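Local coordinates for 5' nucleotidase family protein (Staphylococcus aureus subsp. aureus, PDB 4Q7F) that belongs to the 5'-nucleotidase family, pairing a metal-binding calcineurin-like phosphoesterase domain with a C-terminal domain, the pocket between them drawing residues from both, at residues K391-S396 / I472-Y477. Sequence-based numbering, arbitrary orientation.
Sequences KVLAVS and ICVNNY. With 3D1 ((2R,3S,5R)-5-(6-amino-9H-purin-9-yl)-tetrahydro-2-(hydroxymethyl)furan-3-ol), chain D.
Lys-391 to Leu-393 pair with Ile-472 to Val-474 just before the second strand ends and turns, at Asn-475, into a short helix whose Tyr-477 reaches the ligand 3D1. The short strand segments are antiparallel but well splayed, at 131°. Two rings of backbone bonds hold them. Lys-391 N gives to Val-474 O at 2.8 Å, almost in line with the carbonyl, and Val-474 N returns to Lys-391 O at 2.9 Å; Leu-393 and Ile-472 exchange the same pair of bonds. Between these, Val-392 and Cys-473 form the non-hydrogen-bonded pair, and Val-392 CA comes within 3.2 Å of Ile-472 O in a CA-H...O contact. Val-395 carries the ladder on to Tyr-470. These are neighbouring strands of the mixed sheet in the 5'-nucleotidase C-terminal domain, with strand 359-363 beyond 472-475 and strand 493-497 beyond 391-396. On the face of Leu-393 and Val-474, the Leu-393 side chain crosses that of Val-474 at about a right angle, CD1 resting 3.9 Å from Val-474 CG2. Ile-472 has CG1 anti to its backbone N (chi1 -175°), which leaves CG2 to meet Val-395 CG2 at 4.0 Å while the longer branch runs away. On the other face Val-392 and Cys-473 both touch Ser-355 of helix 342-355. Past the last bridge, Asn-475 is the N-cap: its OD1 accepts a hydrogen bond from Arg-478 N. Tyr-477 then lays one ring face against the purine of 3D1, with C5 3.4 Å above the plane and over the ring centre, and Trp-170, from the phosphoesterase domain, meets the same tyrosine with its ring nearly parallel.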
loop_
_atom_site.group_PDB
_atom_site.type_symbol
_atom_site.label_atom_id
_atom_site.label_comp_id
_atom_site.label_asym_id
_atom_site.label_seq_id
_atom_site.Cartn_x
_atom_site.Cartn_y
_atom_site.Cartn_z
ATOM N N LYS A 391 -14.998 5.906 11.350
ATOM C CA LYS A 391 -15.152 6.852 12.400
ATOM C C LYS A 391 -16.086 7.964 11.975
ATOM O O LYS A 391 -16.028 8.437 10.820
ATOM C CB LYS A 391 -13.800 7.414 12.832
ATOM C CG LYS A 391 -13.006 6.468 13.736
ATOM C CD LYS A 391 -11.727 7.114 14.222
ATOM C CE LYS A 391 -11.104 6.323 15.359
ATOM N NZ LYS A 391 -10.805 4.908 14.962
ATOM N N VAL A 392 -16.980 8.337 12.881
ATOM C CA VAL A 392 -17.858 9.492 12.637
ATOM C C VAL A 392 -17.178 10.654 13.317
ATOM O O VAL A 392 -16.846 10.582 14.483
ATOM C CB VAL A 392 -19.282 9.309 13.143
ATOM C CG1 VAL A 392 -20.101 10.558 12.814
ATOM C CG2 VAL A 392 -19.909 8.109 12.480
ATOM N N LEU A 393 -16.926 11.701 12.545
ATOM C CA LEU A 393 -16.231 12.874 13.024
ATOM C C LEU A 393 -17.102 14.095 12.973
ATOM O O LEU A 393 -17.879 14.237 12.066
ATOM C CB LEU A 393 -15.027 13.139 12.112
ATOM C CG LEU A 393 -14.030 11.985 12.031
ATOM C CD1 LEU A 393 -12.847 12.424 11.158
ATOM C CD2 LEU A 393 -13.587 11.583 13.412
ATOM N N ALA A 394 -16.915 14.984 13.942
ATOM C CA ALA A 394 -17.636 16.241 14.013
ATOM C C ALA A 394 -16.760 17.285 13.359
ATOM O O ALA A 394 -15.617 17.523 13.805
ATOM C CB ALA A 394 -17.907 16.594 15.460
ATOM N N VAL A 395 -17.291 17.881 12.294
ATOM C CA VAL A 395 -16.574 18.882 11.513
ATOM C C VAL A 395 -17.477 20.077 11.181
ATOM O O VAL A 395 -18.692 19.935 11.012
ATOM C CB VAL A 395 -16.023 18.279 10.190
ATOM C CG1 VAL A 395 -14.996 17.160 10.460
ATOM C CG2 VAL A 395 -17.146 17.719 9.317
ATOM N N SER A 396 -16.886 21.254 11.084
ATOM C CA SER A 396 -17.657 22.424 10.673
ATOM C C SER A 396 -17.988 22.268 9.193
ATOM O O SER A 396 -17.372 21.457 8.496
ATOM C CB SER A 396 -16.846 23.686 10.870
ATOM O OG SER A 396 -15.704 23.671 10.064
ATOM N N ILE A 472 -19.545 13.342 9.867
ATOM C CA ILE A 472 -19.168 12.636 8.677
ATOM C C ILE A 472 -18.548 11.292 9.026
ATOM O O ILE A 472 -17.745 11.179 9.945
ATOM C CB ILE A 472 -18.237 13.496 7.773
ATOM C CG1 ILE A 472 -17.943 12.790 6.456
ATOM C CG2 ILE A 472 -16.937 13.854 8.487
ATOM C CD1 ILE A 472 -17.228 13.672 5.443
ATOM N N CYS A 473 -19.007 10.273 8.328
ATOM C CA CYS A 473 -18.440 8.921 8.464
ATOM C C CYS A 473 -17.305 8.788 7.459
ATOM O O CYS A 473 -17.516 8.919 6.228
ATOM C CB CYS A 473 -19.502 7.868 8.170
ATOM S SG CYS A 473 -18.937 6.195 8.463
ATOM N N VAL A 474 -16.092 8.557 7.967
ATOM C CA VAL A 474 -14.932 8.351 7.126
ATOM C C VAL A 474 -14.249 7.063 7.571
ATOM O O VAL A 474 -14.541 6.528 8.656
ATOM C CB VAL A 474 -13.944 9.526 7.194
ATOM C CG1 VAL A 474 -14.686 10.836 6.941
ATOM C CG2 VAL A 474 -13.229 9.575 8.542
ATOM N N ASN A 475 -13.360 6.525 6.738
ATOM C CA ASN A 475 -12.618 5.313 7.181
ATOM C C ASN A 475 -11.450 5.691 8.104
ATOM O O ASN A 475 -11.086 6.873 8.185
ATOM C CB ASN A 475 -12.200 4.455 6.007
ATOM C CG ASN A 475 -11.178 5.122 5.096
ATOM O OD1 ASN A 475 -10.217 5.728 5.540
ATOM N ND2 ASN A 475 -11.341 4.916 3.820
ATOM N N ASN A 476 -10.855 4.716 8.787
ATOM C CA ASN A 476 -9.792 5.034 9.748
ATOM C C ASN A 476 -8.559 5.655 9.106
ATOM O O ASN A 476 -7.849 6.450 9.749
ATOM C CB ASN A 476 -9.383 3.823 10.564
ATOM C CG ASN A 476 -8.681 2.787 9.746
ATOM O OD1 ASN A 476 -9.293 2.114 8.925
ATOM N ND2 ASN A 476 -7.394 2.633 9.980
ATOM N N TYR A 477 -8.327 5.307 7.844
ATOM C CA TYR A 477 -7.193 5.842 7.072
ATOM C C TYR A 477 -7.394 7.337 6.953
ATOM O O TYR A 477 -6.514 8.127 7.293
ATOM C CB TYR A 477 -7.164 5.187 5.677
ATOM C CG TYR A 477 -6.016 5.554 4.777
ATOM C CD1 TYR A 477 -4.787 4.908 4.901
ATOM C CD2 TYR A 477 -6.174 6.487 3.762
ATOM C CE1 TYR A 477 -3.731 5.217 4.074
ATOM C CE2 TYR A 477 -5.125 6.805 2.908
ATOM C CZ TYR A 477 -3.905 6.156 3.072
ATOM O OH TYR A 477 -2.861 6.434 2.236
HETATM O "O5'" 3D1 D . 0.895 5.895 0.846
HETATM C "C5'" 3D1 D . -0.365 5.341 1.211
HETATM C "C4'" 3D1 D . -0.231 3.857 1.508
HETATM O "O4'" 3D1 D . -1.450 3.455 2.115
HETATM C "C1'" 3D1 D . -2.200 2.578 1.270
HETATM N N9 3D1 D . -3.638 2.964 1.316
HETATM C C4 3D1 D . -4.449 2.519 2.266
HETATM N N3 3D1 D . -4.279 1.703 3.331
HETATM C C2 3D1 D . -5.312 1.422 4.146
HETATM N N1 3D1 D . -6.558 1.937 3.962
HETATM C C6 3D1 D . -6.858 2.767 2.937
HETATM N N6 3D1 D . -8.118 3.263 2.792
HETATM C C5 3D1 D . -5.765 3.126 2.008
HETATM N N7 3D1 D . -5.625 3.883 0.900
HETATM C C8 3D1 D . -4.334 3.791 0.493
HETATM C "C2'" 3D1 D . -1.530 2.612 -0.096
HETATM C "C3'" 3D1 D . -0.102 2.946 0.293
HETATM O "O3'" 3D1 D . 0.569 1.723 0.661
#